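Local coordinates for NmrA family protein (Shigella flexneri 2a, PDB 3QVO) that is of unknown function but probably binds NAD(P) through a Rossmann fold, as other members of the NmrA family do, at residues L183-R186 and N187-F190. Sequence-based numbering, arbitrary orientation.
Sequences LTSR and NEPF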
ATOM      1  N   LEU A 183      12.598  -3.680   9.508  1.00 75.25           N
ATOM      2  CA  LEU A 183      12.493  -3.928   8.101  1.00 73.28           C
ATOM      3  C   LEU A 183      13.555  -4.890   7.640  1.00 74.54           C
ATOM      4  O   LEU A 183      14.689  -4.834   8.094  1.00 77.01           O
ATOM      5  CB  LEU A 183      12.726  -2.615   7.361  1.00 72.83           C
ATOM      6  CG  LEU A 183      11.817  -1.462   7.756  1.00 72.33           C
ATOM      7  CD1 LEU A 183      12.302  -0.187   7.076  1.00 71.01           C
ATOM      8  CD2 LEU A 183      10.376  -1.803   7.376  1.00 70.68           C
ATOM      9  N   THR A 184      13.192  -5.742   6.695  1.00 73.43           N
ATOM     10  CA  THR A 184      14.103  -6.720   6.130  1.00 74.01           C
ATOM     11  C   THR A 184      14.079  -6.495   4.652  1.00 73.35           C
ATOM     12  O   THR A 184      13.032  -6.108   4.103  1.00 71.32           O
ATOM     13  CB  THR A 184      13.630  -8.160   6.417  1.00 75.01           C
ATOM     14  OG1 THR A 184      12.217  -8.255   6.197  1.00 72.68           O
ATOM     15  CG2 THR A 184      13.943  -8.563   7.848  1.00 74.51           C
ATOM     16  N   SER A 185      15.208  -6.733   3.990  1.00 74.54           N
ATOM     17  CA  SER A 185      15.284  -6.525   2.550  1.00 73.79           C
ATOM     18  C   SER A 185      14.741  -7.731   1.739  1.00 73.30           C
ATOM     19  O   SER A 185      14.403  -8.803   2.300  1.00 74.51           O
ATOM     20  CB  SER A 185      16.713  -6.150   2.147  1.00 74.90           C
ATOM     21  OG  SER A 185      17.590  -7.239   2.338  1.00 80.83           O
ATOM     22  N   ARG A 186      14.707  -7.545   0.422  1.00 71.84           N
ATOM     23  CA  ARG A 186      14.046  -8.450  -0.526  1.00 71.33           C
ATOM     24  C   ARG A 186      14.392  -9.916  -0.394  1.00 73.77           C
ATOM     25  O   ARG A 186      13.520 -10.766  -0.469  1.00 73.86           O
ATOM     26  CB  ARG A 186      14.370  -8.021  -1.957  1.00 70.41           C
ATOM     27  CG  ARG A 186      13.647  -8.787  -3.025  1.00 68.23           C
ATOM     28  CD  ARG A 186      14.193  -8.376  -4.374  1.00 69.20           C
ATOM     29  NE  ARG A 186      13.374  -8.824  -5.500  1.00 65.55           N
ATOM     30  CZ  ARG A 186      13.300 -10.075  -5.919  1.00 68.44           C
ATOM     31  NH1 ARG A 186      13.934 -11.065  -5.292  1.00 70.19           N
ATOM     32  NH2 ARG A 186      12.524 -10.356  -6.935  1.00 69.24           N
ATOM     33  N   ASN A 187      15.665 -10.225  -0.248  1.00 76.71           N
ATOM     34  CA  ASN A 187      16.092 -11.627  -0.211  1.00 79.36           C
ATOM     35  C   ASN A 187      16.463 -12.095   1.183  1.00 81.25           C
ATOM     36  O   ASN A 187      17.234 -13.000   1.313  1.00 84.00           O
ATOM     37  CB  ASN A 187      17.263 -11.829  -1.177  1.00 81.00           C
ATOM     38  CG  ASN A 187      16.978 -11.261  -2.558  1.00 79.99           C
ATOM     39  OD1 ASN A 187      15.888 -11.426  -3.105  1.00 77.80           O
ATOM     40  ND2 ASN A 187      17.948 -10.570  -3.113  1.00 82.00           N
ATOM     41  N   GLU A 188      15.936 -11.451   2.220  1.00 81.20           N
ATOM     42  CA  GLU A 188      16.186 -11.850   3.601  1.00 82.98           C
ATOM     43  C   GLU A 188      14.906 -12.495   4.070  1.00 81.86           C
ATOM     44  O   GLU A 188      13.847 -12.120   3.614  1.00 78.45           O
ATOM     45  CB  GLU A 188      16.459 -10.653   4.539  1.00 83.42           C
ATOM     46  CG  GLU A 188      17.791  -9.876   4.341  1.00 87.10           C
ATOM     47  CD  GLU A 188      18.050  -8.836   5.459  1.00 91.35           C
ATOM     48  OE1 GLU A 188      17.733  -7.617   5.298  1.00 90.41           O
ATOM     49  OE2 GLU A 188      18.565  -9.258   6.525  1.00 98.40           O
ATOM     50  N   PRO A 189      14.997 -13.437   5.018  1.00 83.57           N
ATOM     51  CA  PRO A 189      13.777 -13.933   5.642  1.00 83.27           C
ATOM     52  C   PRO A 189      13.192 -12.885   6.587  1.00 82.24           C
ATOM     53  O   PRO A 189      13.913 -12.038   7.091  1.00 83.22           O
ATOM     54  CB  PRO A 189      14.253 -15.171   6.433  1.00 86.75           C
ATOM     55  CG  PRO A 189      15.765 -15.054   6.521  1.00 88.44           C
ATOM     56  CD  PRO A 189      16.202 -13.820   5.762  1.00 86.53           C
ATOM     57  N   PHE A 190      11.887 -12.942   6.799  1.00 80.92           N
ATOM     58  CA  PHE A 190      11.240 -12.193   7.856  1.00 80.67           C
ATOM     59  C   PHE A 190      11.918 -12.494   9.214  1.00 83.59           C
ATOM     60  O   PHE A 190      11.990 -13.631   9.572  1.00 85.47           O
ATOM     61  CB  PHE A 190       9.775 -12.636   7.958  1.00 80.11           C
ATOM     62  CG  PHE A 190       8.879 -12.038   6.930  1.00 77.61           C
ATOM     63  CD1 PHE A 190       8.476 -10.716   7.032  1.00 77.30           C
ATOM     64  CD2 PHE A 190       8.405 -12.783   5.879  1.00 79.16           C
ATOM     65  CE1 PHE A 190       7.625 -10.158   6.101  1.00 73.29           C
ATOM     66  CE2 PHE A 190       7.565 -12.225   4.916  1.00 74.96           C
ATOM     67  CZ  PHE A 190       7.167 -10.909   5.043  1.00 74.18           C
TER
HETATM   68  O   HOH W   1      17.856  -8.592   0.051  1.00 79.82           O
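Glu188 OE1 is met by the backbone N of Ser185 and lies equally near its hydroxyl. The backbone Ser185 N reaches it at 3.0 Å with an almost straight N-H...O angle of 173°, arriving on the anti side of the carboxylate and clearly tilted from its plane. Ser185 OG is also 3.0 Å from Glu188 OE1, but a water lies 2.7 Å from the same Ser185 OG, so the direction of the hydroxyl proton is unsettled. That water accepts from Asn187 N at 2.7 Å, linking the hydroxyl to the turn backbone. In Glu188, CG beside its own backbone N aims the chain back to Ser185, and the extended outer part lets the carboxylate reach Ser185 N across a type I beta turn from Ser185 to Glu188. The turn is closed by Glu188 N bonding to Ser185 O at 3.1 Å, from above the carbonyl plane. At the turn's corner Arg186 keeps CG anti to its own backbone N (chi1 -174°), and its outstretched chain brings Arg186 NH1 to 3.0 Å from Asn187 OD1. This bond lies in both the guanidinium and the carbonyl plane, although the guanidinium and amide planes themselves stand 66° apart. Arg186 NE forms a salt bridge with Glu159 at the end of helix 149-159, so the guanidinium is held through NE as well as NH1, which should restrict its rotation. The turn, largely exposed, follows strand 182-184, where Thr184 pairs through its backbone with Gly220 of antiparallel strand 217-222, and leads into the loop toward strand 194-196.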